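Local coordinates for halogenase (Chondromyces crocatus, PDB 3E1T), which is a FAD-dependent halogenase that probably chlorinates an aromatic intermediate or precursor on the way to the myxobacterial chondrochlorens, at residues V26-H31 against E122-D127; L62-E67 against L118-R123; G194-G199 against T230-V235; L211-Q216 against P260-Y265. All blocks are in the same frame, centred on the assembly; numbering follows the deposited sequence.

Contact 1: residues V26-H31 against E122-D127; sequences VAMRGH and ERKGVD
Ala27 CB packs 3.6 Å from Val126 CG2 and 3.7 Å from Lys124 O, so a single methyl fills the angle between a valine branch and a backbone carbonyl. A chi1 of 176° puts CG2 of Val126 beside its own backbone N, where it is the branch that meets Ala27. The backbones are nearest here, Ala27 CA to Gly125 CA at 5.7 Å, and Gly125, with positive phi, closes helix 110-123 in a Schellman motif. Toward solvent the packing thins to two long chains: Met28 CG touches Lys124 CD at 3.5 Å, and Met28 SD lies 3.9 Å from Lys124 CD and runs on past CE, the two side chains slanting across each other. No direct hydrogen bond joins the segments. Instead, one water donates to His31 O and to Gly125 O, 2.7 Å from each, and so ties the two loops together beyond the helix ends. Helix 17-27, which follows strand 10-13 and a glycine-rich turn, consistent with a dinucleotide-binding Rossmann-type fold, thus meets the end of helix 110-123, while Ala27 and Val126 both rest on Val33 of strand 33-36, the neighbour of strand 127-129 in the parallel sheet.

Contact 2: residues L62-E67 against L118-R123; sequences LGLTDE and LRNSER
The Arg123 guanidinium and the Asn120 amide are the flat groups that face Leu62, Leu64 and Glu67. One face of the guanidinium lies over its own helix, with Arg119 O and Asn120 CA beneath the rim; at the edge, in plane, come Leu64 CD2 and a water. Glu67 OE1 approaches obliquely, 2.9 Å from Arg123 NH2, and the carboxylate and guanidinium planes stand 47° apart. The hydrogen bond within this salt bridge is weak and bent (127° at the hydrogen), but the water completes the link by donating to Glu67 OE2 and accepting from Arg123 NH2. A bend further along the chain, at chi3, folds the arginine back along its helix toward Glu67. Leu62 to Glu67 span the turn between helices 52-61 and 65-69, in which Gly63 forms a Schellman motif, and the turn packs on helix 110-123 in the FAD-binding part of the halogenase. Deeper in, Asn120 CG stands opposite its backbone N (chi1 -175°), which carries the amide across to the turn. There ND2 donates to Leu62 O at 3.3 Å, from above the carbonyl plane. Leu64 comes from the opposite direction, its CD2 3.6 Å from Asn120 CG and its CG 3.7 Å from Asn120 ND2. A leucine in place of Asn120 would probably leave Leu62 O without this amide donor and disturb the fit against Leu64. Leu62 also reaches Thr21, Ser24 and Phe25 of helix 17-27, while Leu64 continues onto Met116 and Leu117.

Contact 3: residues G194-G199 against T230-V235; sequences GYFENG and TSVGAV
Gly194 opens an antiparallel pairing with Val232, the two strands belonging to the large mixed sheet of the halogenase's second, non-Rossmann part. Its N donates to Val232 O at 2.9 Å and its O accepts from Val232 N at 3.0 Å, the closed pair of bonds of a hydrogen-bonded position. Tyr195 comes next, in a non-hydrogen-bonded pair with Ser231, the CA atoms 4.8 Å apart; here Tyr195 CA makes a CA-H...O contact with Thr230 O. With CG beside the backbone N (chi1 -64°), the Tyr195 ring leans across to its strand neighbour and brings CE1 to 3.6 Å from Ser231 CB. Both hydroxyls go on to Glu48, Tyr195 OH bonding to OE1 and Ser231 OG to OE2, so one carboxylate bridges the pair; the Ser231 side chain is about 7 Å from the FAD. Phe196 turns to the other face. Its backbone N and O both bond to Thr230, and its ring crosses the Val232 side chain at about a right angle, CD2 lying 3.7 Å from Val232 CG2; Ile256 of helix 248-257 also packs on this ring. Beyond Glu197 the strand ends. Thr230 OG1 is hydrogen-bonded to Arg201 NH1, and a water that accepts from Gly199 N lies 2.6 Å from the same Thr230 OG1.

Contact 4: residues L211-Q216 against P260-Y265; sequences LSAAFQ and PIIKEY
Leu211 reaches from strand 210-215 into helix 260-266, and its chain can be followed outward. CB points toward the helix, and CG is set opposite the backbone N (chi1 167°), which sends both methyls to the isoleucine side. CD1 meets Ile261 CD1 at 3.9 Å. CD2 does more: it lies 3.8 Å from both Ile261 CG1 and Ile261 CD1, 4.1 Å from Ile262 CD1 and 4.4 Å from Tyr265 CE2, and so sits among three side chains of the first helical turns. Leu211 and Ile261 meet tip to tip, while the second branch of Ile261 serves a different residue: CG2 rests 3.5 Å from Ala213 CB, two positions along the strand on the same side. With CG1 turned opposite its backbone N (chi1 -177°), Ile261 straddles Leu211 and Ala213, one branch for each. An alanine in its place would probably open a gap over Ala213 and leave the Leu211 methyls without their main partner. The helix lies across one face of the large mixed sheet, running at 127° to the strand with the axes 9.0 Å apart; Tyr222 of strand 218-224 extends the same layer, touching Leu211 and Ile262 and meeting Tyr265 edge to face. Glu264 and Tyr265 have polar partners at Lys200, but no hydrogen bond crosses between these segments, so here the helix meets the strand through apolar packing, aliphatic but for the Tyr265 ring.

In the fold
The four contacts fall into two pairs. Contacts 1 and 2 have centres 11 Å apart and share helix 110-123, including Glu122 and Arg123; they join directly where Lys124 CE packs on Leu62 O. Both belong to the Rossmann-type part that carries the FAD. Contacts 3 and 4, also with centres 11 Å apart, both involve the large mixed sheet, contact 4 by a helix packed on it, and their segments alternate along the chain: 194-199, 211-216, 230-235, 260-265. The pairs follow in series and stand well apart, contact 1 being about 44 Å from contact 4 between centres, on opposite sides of the chain's centre. The FAD lies between them, consistent with the two-part build of flavin-dependent halogenases.

Contact 1: residues V26-H31 against E122-D127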
# COMPACT_ATOMS: atom_id res chain seq x y z
N VAL A 26 9.32 -18.70 2.10
CA VAL A 26 9.34 -20.01 1.46
C VAL A 26 10.71 -20.67 1.67
O VAL A 26 10.78 -21.86 1.96
CB VAL A 26 8.95 -19.93 -0.05
CG1 VAL A 26 9.09 -21.31 -0.72
CG2 VAL A 26 7.52 -19.41 -0.23
N ALA A 27 11.78 -19.89 1.54
CA ALA A 27 13.14 -20.38 1.79
C ALA A 27 13.32 -20.85 3.23
O ALA A 27 14.01 -21.85 3.47
CB ALA A 27 14.16 -19.32 1.44
N MET A 28 12.70 -20.14 4.17
CA MET A 28 12.67 -20.53 5.59
C MET A 28 12.09 -21.92 5.82
O MET A 28 12.33 -22.53 6.87
CB MET A 28 11.87 -19.50 6.41
CG MET A 28 12.62 -18.23 6.75
SD MET A 28 11.62 -16.98 7.60
CE MET A 28 10.87 -17.96 8.90
N ARG A 29 11.33 -22.42 4.85
CA ARG A 29 10.72 -23.74 4.93
C ARG A 29 11.61 -24.77 4.22
O ARG A 29 11.32 -25.97 4.19
CB ARG A 29 9.32 -23.69 4.30
CG ARG A 29 8.22 -24.59 4.92
CD ARG A 29 8.39 -24.92 6.41
NE ARG A 29 7.16 -24.78 7.21
CZ ARG A 29 6.02 -25.44 7.03
NH1 ARG A 29 5.87 -26.31 6.03
NH2 ARG A 29 5.00 -25.22 7.85
N GLY A 30 12.72 -24.28 3.65
CA GLY A 30 13.72 -25.14 3.02
C GLY A 30 13.43 -25.45 1.57
O GLY A 30 13.54 -26.60 1.15
N HIS A 31 13.06 -24.43 0.80
CA HIS A 31 12.77 -24.59 -0.61
C HIS A 31 13.73 -23.75 -1.44
O HIS A 31 14.36 -22.83 -0.92
CB HIS A 31 11.32 -24.20 -0.91
CG HIS A 31 10.31 -25.05 -0.21
ND1 HIS A 31 9.45 -24.54 0.74
CD2 HIS A 31 10.01 -26.37 -0.31
CE1 HIS A 31 8.67 -25.50 1.19
NE2 HIS A 31 8.98 -26.62 0.56
N GLU A 122 18.56 -13.10 1.59
CA GLU A 122 19.79 -13.83 1.31
C GLU A 122 20.15 -14.74 2.46
O GLU A 122 20.24 -15.96 2.29
CB GLU A 122 20.93 -12.86 1.02
CG GLU A 122 20.74 -12.09 -0.26
CD GLU A 122 21.70 -10.95 -0.43
OE1 GLU A 122 22.22 -10.44 0.59
OE2 GLU A 122 21.94 -10.55 -1.59
N ARG A 123 20.30 -14.14 3.64
CA ARG A 123 20.59 -14.85 4.88
C ARG A 123 19.57 -15.93 5.24
O ARG A 123 19.89 -16.86 5.99
CB ARG A 123 20.70 -13.85 6.05
CG ARG A 123 21.75 -12.77 5.86
CD ARG A 123 22.04 -12.05 7.17
NE ARG A 123 20.84 -11.44 7.75
CZ ARG A 123 20.53 -10.15 7.68
NH1 ARG A 123 21.32 -9.29 7.05
NH2 ARG A 123 19.41 -9.70 8.25
N LYS A 124 18.35 -15.81 4.73
CA LYS A 124 17.33 -16.85 4.96
C LYS A 124 17.47 -17.97 3.95
O LYS A 124 16.79 -19.00 4.06
CB LYS A 124 15.91 -16.26 4.95
CG LYS A 124 15.55 -15.46 6.19
CD LYS A 124 15.49 -16.34 7.43
CE LYS A 124 15.19 -15.52 8.68
NZ LYS A 124 15.36 -16.34 9.91
N GLY A 125 18.33 -17.75 2.97
CA GLY A 125 18.64 -18.77 1.97
C GLY A 125 18.14 -18.49 0.57
O GLY A 125 18.11 -19.39 -0.27
N VAL A 126 17.72 -17.24 0.33
CA VAL A 126 17.16 -16.88 -0.98
C VAL A 126 18.28 -16.51 -1.94
O VAL A 126 19.19 -15.76 -1.58
CB VAL A 126 16.14 -15.71 -0.90
CG1 VAL A 126 15.67 -15.31 -2.29
CG2 VAL A 126 14.95 -16.07 -0.01
N ASP A 127 18.19 -17.03 -3.15
CA ASP A 127 19.09 -16.69 -4.24
C ASP A 127 18.65 -15.36 -4.86
O ASP A 127 17.93 -15.35 -5.86
CB ASP A 127 19.05 -17.82 -5.29
CG ASP A 127 20.17 -17.74 -6.31
OD1 ASP A 127 20.75 -16.65 -6.53
OD2 ASP A 127 20.45 -18.78 -6.93
O HOH W 1 16.02 -20.77 -1.22

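Contact 2: residues L62-E67 against L118-R123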
# COMPACT_ATOMS: atom_id res chain seq x y z
N LEU A 62 9.87 -12.72 10.31
CA LEU A 62 11.08 -12.71 9.48
C LEU A 62 12.37 -12.67 10.32
O LEU A 62 13.46 -12.87 9.78
CB LEU A 62 11.06 -11.53 8.51
CG LEU A 62 9.98 -11.49 7.41
CD1 LEU A 62 9.85 -10.08 6.86
CD2 LEU A 62 10.27 -12.48 6.29
N GLY A 63 12.23 -12.40 11.61
CA GLY A 63 13.37 -12.29 12.53
C GLY A 63 14.17 -11.01 12.34
O GLY A 63 15.40 -11.04 12.33
N LEU A 64 13.47 -9.89 12.20
CA LEU A 64 14.14 -8.60 12.00
C LEU A 64 13.92 -7.60 13.14
O LEU A 64 14.40 -6.46 13.05
CB LEU A 64 13.74 -7.97 10.66
CG LEU A 64 14.35 -8.55 9.39
CD1 LEU A 64 13.81 -7.82 8.18
CD2 LEU A 64 15.88 -8.47 9.42
N THR A 65 13.21 -8.02 14.18
CA THR A 65 12.91 -7.14 15.32
C THR A 65 14.13 -6.33 15.76
O THR A 65 14.09 -5.09 15.76
CB THR A 65 12.36 -7.94 16.52
OG1 THR A 65 11.28 -8.78 16.10
CG2 THR A 65 11.86 -7.01 17.61
N ASP A 66 15.21 -7.02 16.12
CA ASP A 66 16.39 -6.37 16.68
C ASP A 66 17.02 -5.41 15.68
O ASP A 66 17.37 -4.28 16.04
CB ASP A 66 17.42 -7.40 17.17
CG ASP A 66 16.80 -8.47 18.08
OD1 ASP A 66 17.52 -9.44 18.42
OD2 ASP A 66 15.61 -8.35 18.47
N GLU A 67 17.15 -5.84 14.43
CA GLU A 67 17.74 -5.02 13.37
C GLU A 67 16.91 -3.76 13.05
O GLU A 67 17.47 -2.72 12.69
CB GLU A 67 17.99 -5.85 12.11
CG GLU A 67 19.15 -5.33 11.26
CD GLU A 67 19.36 -6.13 9.98
OE1 GLU A 67 18.95 -7.31 9.91
OE2 GLU A 67 19.95 -5.56 9.03
N LEU A 118 15.96 -7.16 1.89
CA LEU A 118 16.49 -8.03 0.82
C LEU A 118 17.73 -8.78 1.29
O LEU A 118 17.91 -9.95 0.97
CB LEU A 118 16.78 -7.25 -0.47
CG LEU A 118 16.93 -8.07 -1.77
CD1 LEU A 118 15.70 -8.92 -2.10
CD2 LEU A 118 17.26 -7.19 -2.94
N ARG A 119 18.56 -8.10 2.07
CA ARG A 119 19.71 -8.72 2.74
C ARG A 119 19.27 -9.89 3.63
O ARG A 119 19.93 -10.93 3.66
CB ARG A 119 20.49 -7.68 3.54
CG ARG A 119 21.66 -7.02 2.80
CD ARG A 119 21.27 -6.32 1.50
NE ARG A 119 21.14 -7.26 0.38
CZ ARG A 119 20.94 -6.90 -0.89
NH1 ARG A 119 20.86 -5.62 -1.23
NH2 ARG A 119 20.84 -7.83 -1.83
N ASN A 120 18.14 -9.72 4.33
CA ASN A 120 17.59 -10.75 5.20
C ASN A 120 17.12 -11.96 4.41
O ASN A 120 17.17 -13.09 4.91
CB ASN A 120 16.43 -10.20 6.04
CG ASN A 120 15.89 -11.22 7.06
OD1 ASN A 120 16.64 -11.76 7.86
ND2 ASN A 120 14.57 -11.45 7.03
N SER A 121 16.65 -11.71 3.18
CA SER A 121 16.26 -12.77 2.25
C SER A 121 17.44 -13.70 1.96
O SER A 121 17.31 -14.92 2.07
CB SER A 121 15.74 -12.19 0.92
OG SER A 121 14.41 -11.70 1.03
N GLU A 122 18.56 -13.10 1.59
CA GLU A 122 19.79 -13.83 1.31
C GLU A 122 20.15 -14.74 2.46
O GLU A 122 20.24 -15.96 2.29
CB GLU A 122 20.93 -12.86 1.02
CG GLU A 122 20.74 -12.09 -0.26
CD GLU A 122 21.70 -10.95 -0.43
OE1 GLU A 122 22.22 -10.44 0.59
OE2 GLU A 122 21.94 -10.55 -1.59
N ARG A 123 20.30 -14.14 3.64
CA ARG A 123 20.59 -14.85 4.88
C ARG A 123 19.57 -15.93 5.24
O ARG A 123 19.89 -16.86 5.99
CB ARG A 123 20.70 -13.85 6.05
CG ARG A 123 21.75 -12.77 5.86
CD ARG A 123 22.04 -12.05 7.17
NE ARG A 123 20.84 -11.44 7.75
CZ ARG A 123 20.53 -10.15 7.68
NH1 ARG A 123 21.32 -9.29 7.05
NH2 ARG A 123 19.41 -9.70 8.25
O HOH W 2 19.39 -7.28 7.08

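Contact 3: residues G194-G199 against T230-V235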
# COMPACT_ATOMS: atom_id res chain seq x y z
N GLY A 194 8.02 15.67 -2.45
CA GLY A 194 9.45 15.91 -2.30
C GLY A 194 9.94 15.70 -0.88
O GLY A 194 9.23 15.15 -0.03
N TYR A 195 11.16 16.15 -0.62
CA TYR A 195 11.77 15.99 0.70
C TYR A 195 12.34 17.29 1.22
O TYR A 195 12.94 18.07 0.47
CB TYR A 195 12.83 14.90 0.68
CG TYR A 195 12.25 13.54 0.36
CD1 TYR A 195 11.87 12.68 1.38
CD2 TYR A 195 12.06 13.13 -0.96
CE1 TYR A 195 11.32 11.44 1.09
CE2 TYR A 195 11.51 11.89 -1.26
CZ TYR A 195 11.14 11.06 -0.23
OH TYR A 195 10.61 9.83 -0.51
N PHE A 196 12.14 17.52 2.51
CA PHE A 196 12.51 18.79 3.11
C PHE A 196 13.43 18.55 4.31
O PHE A 196 13.28 17.56 5.03
CB PHE A 196 11.25 19.57 3.50
CG PHE A 196 10.43 20.03 2.32
CD1 PHE A 196 10.52 21.34 1.86
CD2 PHE A 196 9.57 19.15 1.66
CE1 PHE A 196 9.77 21.78 0.76
CE2 PHE A 196 8.81 19.57 0.56
CZ PHE A 196 8.92 20.88 0.11
N GLU A 197 14.39 19.45 4.50
CA GLU A 197 15.31 19.38 5.64
C GLU A 197 14.99 20.48 6.64
O GLU A 197 14.72 21.61 6.25
CB GLU A 197 16.76 19.53 5.17
CG GLU A 197 17.38 18.25 4.63
CD GLU A 197 18.67 18.50 3.88
OE1 GLU A 197 18.78 19.54 3.19
OE2 GLU A 197 19.58 17.65 3.97
N ASN A 198 15.00 20.11 7.92
CA ASN A 198 14.89 21.06 9.06
C ASN A 198 13.49 21.59 9.32
O ASN A 198 13.31 22.69 9.87
CB ASN A 198 15.92 22.20 8.94
CG ASN A 198 17.35 21.69 8.85
OD1 ASN A 198 18.09 22.06 7.93
ND2 ASN A 198 17.74 20.84 9.79
N GLY A 199 12.48 20.80 8.95
CA GLY A 199 11.09 21.15 9.20
C GLY A 199 10.67 20.83 10.62
O GLY A 199 11.31 20.03 11.31
N THR A 230 12.16 15.18 6.25
CA THR A 230 10.71 14.98 6.14
C THR A 230 10.24 14.73 4.70
O THR A 230 10.58 15.48 3.77
CB THR A 230 9.89 16.15 6.74
OG1 THR A 230 10.43 16.51 8.02
CG2 THR A 230 8.42 15.74 6.93
N SER A 231 9.46 13.66 4.53
CA SER A 231 8.75 13.37 3.28
C SER A 231 7.46 14.16 3.25
O SER A 231 6.70 14.13 4.21
CB SER A 231 8.44 11.87 3.19
OG SER A 231 7.54 11.60 2.13
N VAL A 232 7.21 14.87 2.16
CA VAL A 232 6.04 15.74 2.08
C VAL A 232 5.38 15.62 0.72
O VAL A 232 6.02 15.85 -0.32
CB VAL A 232 6.38 17.24 2.37
CG1 VAL A 232 5.10 18.09 2.34
CG2 VAL A 232 7.08 17.40 3.73
N GLY A 233 4.10 15.27 0.72
CA GLY A 233 3.39 15.03 -0.52
C GLY A 233 2.00 15.60 -0.53
O GLY A 233 1.29 15.53 0.48
N ALA A 234 1.62 16.17 -1.67
CA ALA A 234 0.26 16.64 -1.92
C ALA A 234 -0.46 15.62 -2.79
O ALA A 234 0.06 15.19 -3.83
CB ALA A 234 0.29 17.99 -2.59
N VAL A 235 -1.63 15.19 -2.32
CA VAL A 235 -2.50 14.27 -3.05
C VAL A 235 -3.66 15.14 -3.55
O VAL A 235 -4.47 15.63 -2.76
CB VAL A 235 -3.01 13.12 -2.15
CG1 VAL A 235 -3.99 12.23 -2.90
CG2 VAL A 235 -1.82 12.27 -1.59
O HOH W 3 12.49 18.13 7.71

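Contact 4: residues L211-Q216 against P260-Y265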
# COMPACT_ATOMS: atom_id res chain seq x y z
N LEU A 211 1.58 13.12 10.01
CA LEU A 211 0.57 14.15 9.93
C LEU A 211 -0.03 14.15 8.52
O LEU A 211 0.70 14.17 7.53
CB LEU A 211 1.19 15.52 10.23
CG LEU A 211 0.37 16.78 9.91
CD1 LEU A 211 -0.77 16.99 10.90
CD2 LEU A 211 1.28 18.02 9.86
N SER A 212 -1.36 14.12 8.44
CA SER A 212 -2.07 14.28 7.18
C SER A 212 -3.06 15.42 7.32
O SER A 212 -3.80 15.49 8.31
CB SER A 212 -2.82 13.00 6.79
OG SER A 212 -1.98 11.86 6.91
N ALA A 213 -3.07 16.30 6.32
CA ALA A 213 -3.83 17.53 6.40
C ALA A 213 -4.59 17.88 5.11
O ALA A 213 -3.98 18.10 4.06
CB ALA A 213 -2.91 18.69 6.83
N ALA A 214 -5.91 17.93 5.21
CA ALA A 214 -6.77 18.34 4.11
C ALA A 214 -6.72 19.85 3.86
O ALA A 214 -6.64 20.64 4.81
CB ALA A 214 -8.19 17.90 4.39
N PHE A 215 -6.75 20.24 2.59
CA PHE A 215 -6.91 21.65 2.20
C PHE A 215 -7.86 21.72 1.01
O PHE A 215 -8.53 20.73 0.71
CB PHE A 215 -5.56 22.33 1.93
CG PHE A 215 -4.86 21.85 0.69
CD1 PHE A 215 -4.68 22.72 -0.39
CD2 PHE A 215 -4.34 20.56 0.60
CE1 PHE A 215 -4.01 22.32 -1.53
CE2 PHE A 215 -3.66 20.14 -0.55
CZ PHE A 215 -3.50 21.02 -1.61
N GLN A 216 -7.95 22.87 0.34
CA GLN A 216 -9.04 23.04 -0.63
C GLN A 216 -8.94 22.12 -1.84
O GLN A 216 -9.96 21.75 -2.43
CB GLN A 216 -9.19 24.49 -1.10
CG GLN A 216 -10.55 24.73 -1.74
CD GLN A 216 -10.81 26.16 -2.10
OE1 GLN A 216 -11.83 26.72 -1.69
NE2 GLN A 216 -9.91 26.76 -2.89
N PRO A 260 -2.27 25.80 5.64
CA PRO A 260 -1.72 26.41 6.86
C PRO A 260 -0.73 25.57 7.68
O PRO A 260 0.42 26.00 7.86
CB PRO A 260 -2.98 26.74 7.66
CG PRO A 260 -3.94 27.14 6.61
CD PRO A 260 -3.66 26.24 5.40
N ILE A 261 -1.14 24.40 8.18
CA ILE A 261 -0.25 23.58 9.00
C ILE A 261 1.04 23.18 8.27
O ILE A 261 2.12 23.20 8.87
CB ILE A 261 -0.94 22.34 9.64
CG1 ILE A 261 0.04 21.58 10.55
CG2 ILE A 261 -1.53 21.41 8.58
CD1 ILE A 261 -0.62 20.78 11.66
N ILE A 262 0.93 22.86 6.98
CA ILE A 262 2.10 22.47 6.19
C ILE A 262 2.98 23.69 5.92
O ILE A 262 4.21 23.60 5.98
CB ILE A 262 1.70 21.77 4.86
CG1 ILE A 262 0.83 20.52 5.11
CG2 ILE A 262 2.94 21.44 4.01
CD1 ILE A 262 1.42 19.47 6.07
N LYS A 263 2.34 24.83 5.62
CA LYS A 263 3.08 26.09 5.44
C LYS A 263 3.94 26.41 6.66
O LYS A 263 5.13 26.72 6.53
CB LYS A 263 2.12 27.25 5.13
CG LYS A 263 2.85 28.58 4.86
CD LYS A 263 1.95 29.60 4.19
CE LYS A 263 2.57 31.01 4.20
NZ LYS A 263 3.99 31.06 3.73
N GLU A 264 3.35 26.31 7.84
CA GLU A 264 4.09 26.62 9.06
C GLU A 264 5.17 25.57 9.40
O GLU A 264 6.29 25.93 9.76
CB GLU A 264 3.16 26.91 10.25
CG GLU A 264 2.54 25.72 10.93
CD GLU A 264 2.33 25.97 12.42
OE1 GLU A 264 1.17 26.20 12.83
OE2 GLU A 264 3.32 25.93 13.19
N TYR A 265 4.86 24.29 9.22
CA TYR A 265 5.84 23.25 9.52
C TYR A 265 7.06 23.31 8.61
O TYR A 265 8.14 22.86 9.00
CB TYR A 265 5.20 21.86 9.51
CG TYR A 265 4.53 21.48 10.81
CD1 TYR A 265 3.64 22.35 11.45
CD2 TYR A 265 4.77 20.24 11.41
CE1 TYR A 265 3.02 22.01 12.63
CE2 TYR A 265 4.16 19.89 12.61
CZ TYR A 265 3.28 20.78 13.21
OH TYR A 265 2.65 20.46 14.38